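Local structure of phosphoribosylaminoimidazole-succinocarboxamide synthase (Thermotoga maritima, 1KUT) at residues 86-91 / 150-155; 95-100 / 122-127; 167-172 / 185-190. The protein catalyses the ATP-driven joining of L-aspartate to carboxyaminoimidazole ribonucleotide, giving SAICAR in de novo purine biosynthesis. One frame throughout, in Å; residues are numbered along the deposited sequence.

Interaction 1 of 3, residues 86-91 / 150-155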
ATOM      1  N   VAL B  86      11.882  -2.164  -5.369  1.00 16.60           N
ATOM      2  CA  VAL B  86      11.990  -1.174  -6.419  1.00 17.20           C
ATOM      3  C   VAL B  86      11.674  -1.891  -7.721  1.00 18.04           C
ATOM      4  O   VAL B  86      12.235  -2.964  -8.014  1.00 18.49           O
ATOM      5  CB  VAL B  86      13.397  -0.565  -6.494  1.00 17.10           C
ATOM      6  CG1 VAL B  86      13.449   0.466  -7.608  1.00 17.12           C
ATOM      7  CG2 VAL B  86      13.747   0.098  -5.172  1.00 17.05           C
ATOM      8  N   ARG B  87      10.761  -1.327  -8.502  1.00 18.57           N
ATOM      9  CA  ARG B  87      10.411  -1.946  -9.764  1.00 19.31           C
ATOM     10  C   ARG B  87      10.839  -1.054 -10.909  1.00 20.08           C
ATOM     11  O   ARG B  87      10.619   0.153 -10.879  1.00 19.76           O
ATOM     12  CB  ARG B  87       8.903  -2.190  -9.843  1.00 19.98           C
ATOM     13  CG  ARG B  87       8.393  -3.150  -8.784  1.00 19.99           C
ATOM     14  CD  ARG B  87       6.890  -3.193  -8.764  1.00 20.49           C
ATOM     15  NE  ARG B  87       6.413  -3.882  -7.570  1.00 20.57           N
ATOM     16  CZ  ARG B  87       6.486  -5.195  -7.375  1.00 20.53           C
ATOM     17  NH1 ARG B  87       7.015  -5.978  -8.303  1.00 20.38           N
ATOM     18  NH2 ARG B  87       6.037  -5.719  -6.239  1.00 20.04           N
ATOM     19  N   LEU B  88      11.472  -1.670 -11.905  1.00 20.43           N
ATOM     20  CA  LEU B  88      11.930  -0.982 -13.092  1.00 21.36           C
ATOM     21  C   LEU B  88      11.049  -1.452 -14.240  1.00 22.04           C
ATOM     22  O   LEU B  88      10.843  -0.733 -15.217  1.00 22.11           O
ATOM     23  CB  LEU B  88      13.391  -1.348 -13.377  1.00 21.54           C
ATOM     24  CG  LEU B  88      14.491  -0.354 -12.992  1.00 21.15           C
ATOM     25  CD1 LEU B  88      14.193   0.279 -11.671  1.00 21.28           C
ATOM     26  CD2 LEU B  88      15.828  -1.073 -12.957  1.00 21.26           C
ATOM     27  N   LYS B  89      10.537  -2.669 -14.114  1.00 22.79           N
ATOM     28  CA  LYS B  89       9.677  -3.249 -15.130  1.00 23.96           C
ATOM     29  C   LYS B  89       8.514  -3.943 -14.455  1.00 24.60           C
ATOM     30  O   LYS B  89       8.643  -4.435 -13.333  1.00 24.40           O
ATOM     31  CB  LYS B  89      10.440  -4.256 -15.987  1.00 24.50           C
ATOM     32  CG  LYS B  89      11.601  -3.662 -16.785  1.00 25.58           C
ATOM     33  CD  LYS B  89      12.116  -4.648 -17.821  1.00 26.44           C
ATOM     34  CE  LYS B  89      13.369  -4.126 -18.529  1.00 27.37           C
ATOM     35  NZ  LYS B  89      13.203  -2.755 -19.091  1.00 27.80           N
ATOM     36  N   LYS B  90       7.380  -3.979 -15.144  1.00 25.24           N
ATOM     37  CA  LYS B  90       6.174  -4.597 -14.606  1.00 26.05           C
ATOM     38  C   LYS B  90       6.331  -6.102 -14.510  1.00 26.51           C
ATOM     39  O   LYS B  90       6.540  -6.770 -15.518  1.00 26.49           O
ATOM     40  CB  LYS B  90       4.968  -4.286 -15.497  1.00 26.01           C
ATOM     41  CG  LYS B  90       4.642  -2.817 -15.680  1.00 26.31           C
ATOM     42  CD  LYS B  90       3.439  -2.675 -16.613  1.00 26.97           C
ATOM     43  CE  LYS B  90       3.116  -1.217 -16.941  1.00 27.39           C
ATOM     44  NZ  LYS B  90       2.116  -1.109 -18.061  1.00 27.48           N
ATOM     45  N   ALA B  91       6.200  -6.641 -13.303  1.00 27.21           N
ATOM     46  CA  ALA B  91       6.324  -8.075 -13.107  1.00 27.50           C
ATOM     47  C   ALA B  91       5.780  -8.531 -11.762  1.00 28.08           C
ATOM     48  O   ALA B  91       5.609  -7.730 -10.839  1.00 28.34           O
ATOM     49  CB  ALA B  91       7.765  -8.472 -13.232  1.00 27.63           C
ATOM     50  N   LYS B 150      18.807   4.703  -5.539  1.00 22.53           N
ATOM     51  CA  LYS B 150      20.229   4.888  -5.821  1.00 22.78           C
ATOM     52  C   LYS B 150      20.866   3.521  -6.105  1.00 21.76           C
ATOM     53  O   LYS B 150      21.473   3.300  -7.154  1.00 21.81           O
ATOM     54  CB  LYS B 150      20.919   5.515  -4.611  1.00 23.82           C
ATOM     55  CG  LYS B 150      22.420   5.724  -4.780  1.00 25.02           C
ATOM     56  CD  LYS B 150      22.740   7.163  -5.126  1.00 26.17           C
ATOM     57  CE  LYS B 150      22.165   8.074  -4.060  1.00 26.70           C
ATOM     58  NZ  LYS B 150      22.520   7.528  -2.714  1.00 27.69           N
ATOM     59  N   ILE B 151      20.721   2.613  -5.150  1.00 20.60           N
ATOM     60  CA  ILE B 151      21.271   1.271  -5.264  1.00 19.88           C
ATOM     61  C   ILE B 151      20.743   0.567  -6.503  1.00 19.16           C
ATOM     62  O   ILE B 151      21.492  -0.064  -7.238  1.00 18.70           O
ATOM     63  CB  ILE B 151      20.900   0.424  -4.028  1.00 19.36           C
ATOM     64  CG1 ILE B 151      21.607   0.962  -2.790  1.00 19.12           C
ATOM     65  CG2 ILE B 151      21.282  -1.035  -4.247  1.00 18.96           C
ATOM     66  CD1 ILE B 151      21.108   0.328  -1.500  1.00 18.64           C
ATOM     67  N   THR B 152      19.443   0.681  -6.724  1.00 18.97           N
ATOM     68  CA  THR B 152      18.796   0.043  -7.858  1.00 19.04           C
ATOM     69  C   THR B 152      19.388   0.507  -9.171  1.00 19.78           C
ATOM     70  O   THR B 152      19.660  -0.309 -10.051  1.00 19.82           O
ATOM     71  CB  THR B 152      17.290   0.317  -7.834  1.00 18.65           C
ATOM     72  OG1 THR B 152      16.762  -0.156  -6.594  1.00 18.63           O
ATOM     73  CG2 THR B 152      16.588  -0.391  -8.975  1.00 17.98           C
ATOM     74  N   LEU B 153      19.590   1.812  -9.312  1.00 20.28           N
ATOM     75  CA  LEU B 153      20.184   2.337 -10.532  1.00 21.51           C
ATOM     76  C   LEU B 153      21.664   1.914 -10.648  1.00 21.31           C
ATOM     77  O   LEU B 153      22.123   1.510 -11.717  1.00 21.34           O
ATOM     78  CB  LEU B 153      20.043   3.868 -10.564  1.00 22.58           C
ATOM     79  CG  LEU B 153      18.803   4.437 -11.283  1.00 23.58           C
ATOM     80  CD1 LEU B 153      17.738   3.345 -11.533  1.00 24.26           C
ATOM     81  CD2 LEU B 153      18.231   5.581 -10.450  1.00 23.84           C
ATOM     82  N   ALA B 154      22.402   1.992  -9.549  1.00 21.07           N
ATOM     83  CA  ALA B 154      23.808   1.586  -9.562  1.00 21.01           C
ATOM     84  C   ALA B 154      23.926   0.134 -10.000  1.00 21.35           C
ATOM     85  O   ALA B 154      24.817  -0.213 -10.778  1.00 21.66           O
ATOM     86  CB  ALA B 154      24.410   1.747  -8.185  1.00 20.38           C
ATOM     87  N   LEU B 155      23.024  -0.715  -9.500  1.00 21.35           N
ATOM     88  CA  LEU B 155      23.031  -2.139  -9.837  1.00 21.47           C
ATOM     89  C   LEU B 155      22.571  -2.357 -11.266  1.00 22.19           C
ATOM     90  O   LEU B 155      23.046  -3.261 -11.962  1.00 21.83           O
ATOM     91  CB  LEU B 155      22.128  -2.931  -8.883  1.00 20.59           C
ATOM     92  CG  LEU B 155      22.664  -3.182  -7.482  1.00 19.50           C
ATOM     93  CD1 LEU B 155      21.679  -4.036  -6.693  1.00 19.20           C
ATOM     94  CD2 LEU B 155      24.011  -3.890  -7.598  1.00 19.80           C
TER
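Val86 and Leu88 meet Thr152 without a flat group on either side: no ring, amide or carboxylate takes part, so the contact has no faces or edges and is built from branched side chains alone. The methyl of Thr152 does most of the apolar work. It lies trans to the backbone N, which sends CG2 outward from the helix to sit 3.5 Å from Val86 CG1 and 3.7 Å from Leu88 CD1. Leu88 comes at it tip to tip, whereas Val86 and Thr152 run past one another in opposite directions, and in that sliding the other branch of the threonine also gains a neighbour: Val86 CG2 is 3.3 Å from Thr152 OG1. This hydroxyl is enclosed by carbon on the strand side, but its polar needs are met by its own helix and sheet, through Ala148 O one turn back and Tyr171 OH. With an alanine here, Val86 and Leu88 would probably face a gap on the helix side, and the Tyr171 hydroxyl would lose this partner. The buried surface is modest, 158 Å², since one helix residue serves two strand-side ones. Tyr171 and Ile169, on the neighbouring strand 164-175, extend the same interface. It is a helix packed on one face of an antiparallel sheet, as in alpha+beta folds: helix 138-160 against the sheet that contains strand 78-87.

Interaction 2 of 3, residues 95-100 / 122-127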
ATOM      1  N   VAL B  95       1.784  -7.053 -11.736  1.00 27.82           N
ATOM      2  CA  VAL B  95       0.847  -7.271 -12.829  1.00 28.17           C
ATOM      3  C   VAL B  95      -0.458  -7.855 -12.291  1.00 28.52           C
ATOM      4  O   VAL B  95      -1.541  -7.566 -12.796  1.00 27.81           O
ATOM      5  CB  VAL B  95       1.444  -8.191 -13.914  1.00 28.41           C
ATOM      6  CG1 VAL B  95       2.518  -7.434 -14.691  1.00 28.39           C
ATOM      7  CG2 VAL B  95       2.047  -9.441 -13.279  1.00 28.84           C
ATOM      8  N   ARG B  96      -0.357  -8.650 -11.231  1.00 29.28           N
ATOM      9  CA  ARG B  96      -1.548  -9.244 -10.643  1.00 30.25           C
ATOM     10  C   ARG B  96      -2.420  -8.226  -9.902  1.00 30.09           C
ATOM     11  O   ARG B  96      -3.595  -8.480  -9.642  1.00 30.69           O
ATOM     12  CB  ARG B  96      -1.152 -10.379  -9.693  1.00 31.30           C
ATOM     13  CG  ARG B  96      -0.339 -11.485 -10.378  1.00 32.47           C
ATOM     14  CD  ARG B  96      -0.366 -12.764  -9.566  1.00 33.45           C
ATOM     15  NE  ARG B  96       0.264 -12.608  -8.259  1.00 34.25           N
ATOM     16  CZ  ARG B  96       1.578 -12.611  -8.041  1.00 35.04           C
ATOM     17  NH1 ARG B  96       2.433 -12.770  -9.049  1.00 34.88           N
ATOM     18  NH2 ARG B  96       2.037 -12.450  -6.804  1.00 35.05           N
ATOM     19  N   ARG B  97      -1.859  -7.072  -9.566  1.00 29.73           N
ATOM     20  CA  ARG B  97      -2.628  -6.052  -8.851  1.00 29.32           C
ATOM     21  C   ARG B  97      -3.126  -4.923  -9.747  1.00 29.18           C
ATOM     22  O   ARG B  97      -4.237  -4.424  -9.572  1.00 28.80           O
ATOM     23  CB  ARG B  97      -1.782  -5.424  -7.736  1.00 28.77           C
ATOM     24  CG  ARG B  97      -1.574  -6.270  -6.502  1.00 28.12           C
ATOM     25  CD  ARG B  97      -0.628  -5.557  -5.552  1.00 27.53           C
ATOM     26  NE  ARG B  97       0.748  -5.650  -6.030  1.00 27.67           N
ATOM     27  CZ  ARG B  97       1.680  -4.724  -5.829  1.00 27.37           C
ATOM     28  NH1 ARG B  97       1.385  -3.612  -5.156  1.00 26.65           N
ATOM     29  NH2 ARG B  97       2.912  -4.920  -6.288  1.00 26.60           N
ATOM     30  N   TYR B  98      -2.301  -4.536 -10.713  1.00 29.28           N
ATOM     31  CA  TYR B  98      -2.629  -3.421 -11.583  1.00 29.59           C
ATOM     32  C   TYR B  98      -2.687  -3.749 -13.066  1.00 30.93           C
ATOM     33  O   TYR B  98      -2.898  -2.853 -13.887  1.00 31.10           O
ATOM     34  CB  TYR B  98      -1.593  -2.323 -11.355  1.00 28.42           C
ATOM     35  CG  TYR B  98      -1.342  -2.055  -9.895  1.00 27.13           C
ATOM     36  CD1 TYR B  98      -2.389  -1.681  -9.054  1.00 26.61           C
ATOM     37  CD2 TYR B  98      -0.069  -2.199  -9.342  1.00 26.48           C
ATOM     38  CE1 TYR B  98      -2.183  -1.456  -7.694  1.00 26.31           C
ATOM     39  CE2 TYR B  98       0.156  -1.974  -7.971  1.00 26.28           C
ATOM     40  CZ  TYR B  98      -0.907  -1.603  -7.153  1.00 26.00           C
ATOM     41  OH  TYR B  98      -0.714  -1.359  -5.804  1.00 25.36           O
ATOM     42  N   GLY B  99      -2.491  -5.016 -13.416  1.00 31.87           N
ATOM     43  CA  GLY B  99      -2.510  -5.387 -14.821  1.00 33.34           C
ATOM     44  C   GLY B  99      -1.261  -4.889 -15.544  1.00 34.46           C
ATOM     45  O   GLY B  99      -0.266  -4.511 -14.915  1.00 34.41           O
ATOM     46  N   GLY B 100      -1.305  -4.885 -16.872  1.00 35.36           N
ATOM     47  CA  GLY B 100      -0.161  -4.423 -17.638  1.00 36.45           C
ATOM     48  C   GLY B 100       0.561  -5.563 -18.328  1.00 37.16           C
ATOM     49  O   GLY B 100       0.147  -6.724 -18.228  1.00 37.19           O
ATOM     50  N   ASP B 122       2.945 -10.418   3.788  1.00 34.56           N
ATOM     51  CA  ASP B 122       3.602  -9.117   3.814  1.00 32.76           C
ATOM     52  C   ASP B 122       2.771  -7.997   3.210  1.00 31.10           C
ATOM     53  O   ASP B 122       2.917  -7.670   2.038  1.00 31.04           O
ATOM     54  CB  ASP B 122       4.974  -9.231   3.139  1.00 32.91           C
ATOM     55  CG  ASP B 122       5.896 -10.242   3.848  1.00 33.17           C
ATOM     56  OD1 ASP B 122       5.846 -10.334   5.096  1.00 32.49           O
ATOM     57  OD2 ASP B 122       6.684 -10.935   3.165  1.00 33.51           O
ATOM     58  N   PRO B 123       1.901  -7.370   4.027  1.00 30.02           N
ATOM     59  CA  PRO B 123       1.011  -6.278   3.610  1.00 29.12           C
ATOM     60  C   PRO B 123       1.768  -5.021   3.193  1.00 28.20           C
ATOM     61  O   PRO B 123       2.701  -4.592   3.871  1.00 27.62           O
ATOM     62  CB  PRO B 123       0.144  -6.020   4.854  1.00 29.07           C
ATOM     63  CG  PRO B 123       0.549  -7.098   5.860  1.00 29.25           C
ATOM     64  CD  PRO B 123       1.958  -7.427   5.494  1.00 29.49           C
HETATM   65  N   MSE B 124       1.352  -4.434   2.082  1.00 27.82           N
HETATM   66  CA  MSE B 124       1.979  -3.234   1.580  1.00 27.99           C
HETATM   67  C   MSE B 124       1.629  -2.077   2.499  1.00 27.63           C
HETATM   68  O   MSE B 124       0.636  -2.124   3.208  1.00 27.74           O
HETATM   69  CB  MSE B 124       1.485  -2.939   0.159  1.00 28.71           C
HETATM   70  CG  MSE B 124       2.168  -1.733  -0.498  1.00 29.94           C
HETATM   71 SE   MSE B 124       1.787  -1.572  -2.395  1.00 32.77          SE
HETATM   72  CE  MSE B 124      -0.038  -1.001  -2.277  1.00 30.41           C
ATOM     73  N   VAL B 125       2.450  -1.038   2.490  1.00 27.71           N
ATOM     74  CA  VAL B 125       2.198   0.136   3.318  1.00 27.71           C
ATOM     75  C   VAL B 125       2.709   1.357   2.580  1.00 27.69           C
ATOM     76  O   VAL B 125       3.530   1.239   1.675  1.00 27.75           O
ATOM     77  CB  VAL B 125       2.938   0.069   4.693  1.00 27.74           C
ATOM     78  CG1 VAL B 125       2.183  -0.814   5.670  1.00 27.81           C
ATOM     79  CG2 VAL B 125       4.344  -0.470   4.506  1.00 27.74           C
ATOM     80  N   CYS B 126       2.203   2.524   2.960  1.00 27.84           N
ATOM     81  CA  CYS B 126       2.632   3.792   2.385  1.00 27.86           C
ATOM     82  C   CYS B 126       3.318   4.473   3.573  1.00 27.52           C
ATOM     83  O   CYS B 126       3.167   4.013   4.715  1.00 27.22           O
ATOM     84  CB  CYS B 126       1.428   4.602   1.886  1.00 28.16           C
ATOM     85  SG  CYS B 126       0.440   3.753   0.595  1.00 29.54           S
ATOM     86  N   VAL B 127       4.061   5.550   3.331  1.00 27.39           N
ATOM     87  CA  VAL B 127       4.788   6.208   4.416  1.00 27.38           C
ATOM     88  C   VAL B 127       3.893   6.508   5.611  1.00 27.36           C
ATOM     89  O   VAL B 127       4.277   6.276   6.758  1.00 27.15           O
ATOM     90  CB  VAL B 127       5.471   7.525   3.931  1.00 27.48           C
ATOM     91  CG1 VAL B 127       6.333   8.108   5.047  1.00 27.35           C
ATOM     92  CG2 VAL B 127       6.335   7.247   2.711  1.00 26.81           C
TER
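Arg97 and Tyr98, at the end of helix 93-98, both aim their polar ends at the tip of Met124, which is built as selenomethionine. The arginine passes the Met124 chain at a slant, with NH1 3.5 Å from SE. Tyr98 and Met124 come at each other from opposite directions, bringing Tyr98 OH to 3.6 Å from Met124 CE. A bend at the last torsion of Met124 (chi3 72°) turns that methyl aside from an otherwise extended chain, so that selenium and methyl each get a different partner. The two helix residues also brace one another: Arg97 CB sits over the centre of the Tyr98 ring, 3.7 Å above it, and on this same side the guanidinium lies with Tyr98 CE2 3.5 Å above its plane, toward the rim. Just beyond, Gly99 leaves the helix with positive phi, after its N has bonded to Val95 O at 2.8 Å.

The stronger polar partners lie around the contact. Arg97 NH1 forms a salt bridge with Glu112, which Arg87 also engages, and Tyr98 OH is hydrogen-bonded to the carbonyl O of Met124 of the second subunit. Cys126, two residues on from Met124, makes a disulfide with Cys126 of the second subunit, the bond behind the unusual covalent dimer.

Chemically, then, the Met124 side chain probably adds mainly van der Waals contact to two polar groups, whose orientation is probably set by Glu112 and Ser93 for Arg97, and by Met124 of the second subunit for Tyr98.

Interaction 3 of 3, residues 167-172 / 185-190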
ATOM      1  N   TRP B 167      14.910  -6.282 -13.580  1.00 24.81           N
ATOM      2  CA  TRP B 167      13.475  -6.040 -13.600  1.00 23.64           C
ATOM      3  C   TRP B 167      12.987  -5.370 -12.326  1.00 22.84           C
ATOM      4  O   TRP B 167      12.280  -4.359 -12.365  1.00 22.05           O
ATOM      5  CB  TRP B 167      12.754  -7.356 -13.802  1.00 23.84           C
ATOM      6  CG  TRP B 167      12.779  -7.784 -15.198  1.00 24.37           C
ATOM      7  CD1 TRP B 167      13.809  -7.628 -16.087  1.00 24.75           C
ATOM      8  CD2 TRP B 167      11.729  -8.451 -15.904  1.00 24.85           C
ATOM      9  NE1 TRP B 167      13.460  -8.162 -17.308  1.00 25.25           N
ATOM     10  CE2 TRP B 167      12.190  -8.673 -17.223  1.00 25.24           C
ATOM     11  CE3 TRP B 167      10.442  -8.887 -15.554  1.00 24.42           C
ATOM     12  CZ2 TRP B 167      11.406  -9.312 -18.186  1.00 24.94           C
ATOM     13  CZ3 TRP B 167       9.673  -9.519 -16.507  1.00 24.07           C
ATOM     14  CH2 TRP B 167      10.155  -9.727 -17.809  1.00 24.48           C
ATOM     15  N   ASP B 168      13.349  -5.965 -11.199  1.00 22.41           N
ATOM     16  CA  ASP B 168      12.997  -5.451  -9.885  1.00 22.01           C
ATOM     17  C   ASP B 168      13.868  -6.132  -8.845  1.00 20.94           C
ATOM     18  O   ASP B 168      14.523  -7.142  -9.123  1.00 20.58           O
ATOM     19  CB  ASP B 168      11.523  -5.671  -9.570  1.00 23.19           C
ATOM     20  CG  ASP B 168      11.113  -7.109  -9.691  1.00 24.46           C
ATOM     21  OD1 ASP B 168      11.928  -7.989  -9.342  1.00 25.38           O
ATOM     22  OD2 ASP B 168       9.960  -7.361 -10.119  1.00 25.65           O
ATOM     23  N   ILE B 169      13.866  -5.583  -7.638  1.00 19.72           N
ATOM     24  CA  ILE B 169      14.710  -6.101  -6.587  1.00 18.34           C
ATOM     25  C   ILE B 169      14.119  -5.672  -5.259  1.00 18.27           C
ATOM     26  O   ILE B 169      13.479  -4.636  -5.179  1.00 18.11           O
ATOM     27  CB  ILE B 169      16.150  -5.524  -6.781  1.00 18.07           C
ATOM     28  CG1 ILE B 169      17.081  -5.973  -5.658  1.00 17.06           C
ATOM     29  CG2 ILE B 169      16.099  -4.001  -6.834  1.00 17.64           C
ATOM     30  CD1 ILE B 169      18.512  -5.730  -5.974  1.00 16.99           C
ATOM     31  N   LYS B 170      14.310  -6.482  -4.226  1.00 18.37           N
ATOM     32  CA  LYS B 170      13.801  -6.162  -2.895  1.00 18.13           C
ATOM     33  C   LYS B 170      14.968  -5.922  -1.930  1.00 17.82           C
ATOM     34  O   LYS B 170      15.959  -6.656  -1.955  1.00 17.54           O
ATOM     35  CB  LYS B 170      12.953  -7.321  -2.363  1.00 18.79           C
ATOM     36  CG  LYS B 170      12.460  -7.086  -0.938  1.00 20.10           C
ATOM     37  CD  LYS B 170      12.434  -8.372  -0.124  1.00 21.60           C
ATOM     38  CE  LYS B 170      13.815  -9.035  -0.062  1.00 22.22           C
ATOM     39  NZ  LYS B 170      13.967  -9.906   1.144  1.00 22.26           N
ATOM     40  N   TYR B 171      14.843  -4.899  -1.086  1.00 17.28           N
ATOM     41  CA  TYR B 171      15.874  -4.571  -0.092  1.00 16.88           C
ATOM     42  C   TYR B 171      15.305  -4.609   1.325  1.00 17.57           C
ATOM     43  O   TYR B 171      14.093  -4.717   1.532  1.00 17.56           O
ATOM     44  CB  TYR B 171      16.427  -3.160  -0.315  1.00 15.12           C
ATOM     45  CG  TYR B 171      16.988  -2.911  -1.708  1.00 14.07           C
ATOM     46  CD1 TYR B 171      18.189  -3.498  -2.116  1.00 13.44           C
ATOM     47  CD2 TYR B 171      16.314  -2.091  -2.612  1.00 13.08           C
ATOM     48  CE1 TYR B 171      18.698  -3.270  -3.389  1.00 13.01           C
ATOM     49  CE2 TYR B 171      16.816  -1.854  -3.888  1.00 12.49           C
ATOM     50  CZ  TYR B 171      18.004  -2.443  -4.263  1.00 12.36           C
ATOM     51  OH  TYR B 171      18.521  -2.181  -5.499  1.00 12.26           O
ATOM     52  N   GLU B 172      16.213  -4.520   2.289  1.00 18.66           N
ATOM     53  CA  GLU B 172      15.904  -4.467   3.712  1.00 19.51           C
ATOM     54  C   GLU B 172      16.997  -3.603   4.328  1.00 19.40           C
ATOM     55  O   GLU B 172      18.184  -3.801   4.064  1.00 18.77           O
ATOM     56  CB  GLU B 172      15.871  -5.868   4.334  1.00 20.79           C
ATOM     57  CG  GLU B 172      14.547  -6.609   4.072  1.00 22.95           C
ATOM     58  CD  GLU B 172      14.494  -8.006   4.686  1.00 24.50           C
ATOM     59  OE1 GLU B 172      15.111  -8.222   5.756  1.00 24.88           O
ATOM     60  OE2 GLU B 172      13.816  -8.888   4.103  1.00 25.39           O
ATOM     61  N   ASP B 185      20.361  -7.495   4.894  1.00 20.33           N
ATOM     62  CA  ASP B 185      19.962  -8.672   4.145  1.00 20.68           C
ATOM     63  C   ASP B 185      20.953  -9.123   3.085  1.00 20.55           C
ATOM     64  O   ASP B 185      22.142  -9.247   3.370  1.00 21.64           O
ATOM     65  CB  ASP B 185      18.590  -8.459   3.518  1.00 21.75           C
ATOM     66  CG  ASP B 185      17.843  -9.774   3.314  1.00 22.50           C
ATOM     67  OD1 ASP B 185      17.707 -10.525   4.301  1.00 23.28           O
ATOM     68  OD2 ASP B 185      17.396 -10.060   2.185  1.00 22.60           O
ATOM     69  N   GLU B 186      20.482  -9.368   1.867  1.00 19.89           N
ATOM     70  CA  GLU B 186      21.360  -9.849   0.806  1.00 19.59           C
ATOM     71  C   GLU B 186      21.036  -9.260  -0.570  1.00 18.96           C
ATOM     72  O   GLU B 186      20.201  -8.356  -0.700  1.00 18.57           O
ATOM     73  CB  GLU B 186      21.275 -11.378   0.737  1.00 20.55           C
ATOM     74  CG  GLU B 186      19.929 -11.929   0.216  1.00 23.40           C
ATOM     75  CD  GLU B 186      19.875 -13.467   0.165  1.00 24.95           C
ATOM     76  OE1 GLU B 186      19.604 -14.107   1.210  1.00 26.56           O
ATOM     77  OE2 GLU B 186      20.119 -14.040  -0.919  1.00 26.02           O
ATOM     78  N   ILE B 187      21.714  -9.778  -1.592  1.00 17.94           N
ATOM     79  CA  ILE B 187      21.499  -9.351  -2.961  1.00 17.76           C
ATOM     80  C   ILE B 187      21.838 -10.520  -3.872  1.00 18.34           C
ATOM     81  O   ILE B 187      22.986 -10.691  -4.286  1.00 18.32           O
ATOM     82  CB  ILE B 187      22.385  -8.158  -3.357  1.00 16.75           C
ATOM     83  CG1 ILE B 187      22.165  -6.976  -2.419  1.00 16.59           C
ATOM     84  CG2 ILE B 187      22.010  -7.705  -4.743  1.00 17.43           C
ATOM     85  CD1 ILE B 187      22.987  -5.749  -2.803  1.00 16.01           C
ATOM     86  N   SER B 188      20.834 -11.328  -4.199  1.00 19.15           N
ATOM     87  CA  SER B 188      21.069 -12.482  -5.053  1.00 20.00           C
ATOM     88  C   SER B 188      19.806 -12.799  -5.818  1.00 20.26           C
ATOM     89  O   SER B 188      18.811 -12.092  -5.688  1.00 19.89           O
ATOM     90  CB  SER B 188      21.451 -13.682  -4.191  1.00 20.37           C
ATOM     91  OG  SER B 188      20.349 -14.054  -3.368  1.00 20.55           O
ATOM     92  N   PRO B 189      19.834 -13.867  -6.641  1.00 20.56           N
ATOM     93  CA  PRO B 189      18.644 -14.243  -7.410  1.00 20.71           C
ATOM     94  C   PRO B 189      17.433 -14.389  -6.514  1.00 20.97           C
ATOM     95  O   PRO B 189      16.297 -14.320  -6.978  1.00 21.40           O
ATOM     96  CB  PRO B 189      19.068 -15.549  -8.077  1.00 20.71           C
ATOM     97  CG  PRO B 189      20.515 -15.248  -8.422  1.00 20.25           C
ATOM     98  CD  PRO B 189      21.013 -14.619  -7.110  1.00 20.47           C
ATOM     99  N   ASP B 190      17.664 -14.583  -5.218  1.00 21.10           N
ATOM    100  CA  ASP B 190      16.547 -14.698  -4.285  1.00 21.03           C
ATOM    101  C   ASP B 190      15.843 -13.345  -4.057  1.00 20.64           C
ATOM    102  O   ASP B 190      14.685 -13.313  -3.657  1.00 20.41           O
ATOM    103  CB  ASP B 190      17.027 -15.211  -2.924  1.00 22.82           C
ATOM    104  CG  ASP B 190      17.216 -16.712  -2.884  1.00 24.00           C
ATOM    105  OD1 ASP B 190      17.423 -17.240  -1.774  1.00 25.39           O
ATOM    106  OD2 ASP B 190      17.167 -17.366  -3.938  1.00 25.34           O
TER
HETATM  107  O   HOH W   1      18.594  -7.309  -2.807  1.00 15.09           O
HETATM  108  O   HOH W   2      16.614  -8.086   0.609  1.00 32.49           O
HETATM  109  O   HOH W   3      18.970  -6.303   1.140  1.00 20.03           O
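Two carboxylates, those of Glu172 and Asp185, lie stacked on each other with their planes only 21° apart. Their nearest oxygens, Glu172 OE1 and Asp185 OD1, are 3.8 Å from each other, and the beta carbons behind them pack at the same separation. Lys170 probably offsets much of the repulsion. Its chain starts out trans to the backbone N and then bends at chi2 and at chi3 (chi3 58°), which carries NZ forward along the strand toward Glu172 and Asp185; it crosses Asp185 at about a right angle. There NZ donates to Glu172 OE2 at 3.1 Å, coming from above the carboxylate plane, 38° out of it, and forms a longer salt bridge to Asp185 OD2 at 3.6 Å. Lys116 adds a second salt bridge to Glu172, while Lys8 makes a long, weak ion pair with Asp185.

The backbones run nearly antiparallel but stand too far apart to pair directly, and waters bridge them. Water 1 links Lys170 O to Glu186 O, 2.8 Å from each. Water 2 joins the same Lys170 O to Asp185 OD2, the latter at 2.6 Å. Further along, the contact turns apolar: Ile169 CD1 touches Ile187 CG2, 4.2 Å away, and Ile187 continues onto Leu50 and Leu54 of helix 39-55.

Lys170 and Glu172 belong to the D-x-K-x-E-F-G signature of SAICAR synthetases. Acidic groups held side by side, with lysines around them, are consistent with a site that handles ATP and its metal ions, as in relatives. The chemistry implies a mutual dependence: the stacked acids would repel one another, and the shared lysine, its neighbours and the bridging water probably offset that cost.

In the fold
Strand 78-87 delivers segment 86-91, and helix 93-98 follows at once with 95-100. The first loop to close is that of interaction 2: the chain runs out through strand 105-115 and returns at 122-127, in the dimer interface. Helix 138-160 then brings 150-155 back to 86-91, so the wider loop of interaction 1 encloses all of interaction 2. Only afterwards does strand 164-175 begin; a short excursion through strand 181-183 closes interaction 3, in series with the others. Leu88 N to Trp167 O, a probable hydrogen bond, joins interactions 1 and 3; interactions 1 and 2 touch where Lys90 packs on Val95, while 2 and 3 do not touch. All three reach one antiparallel sheet.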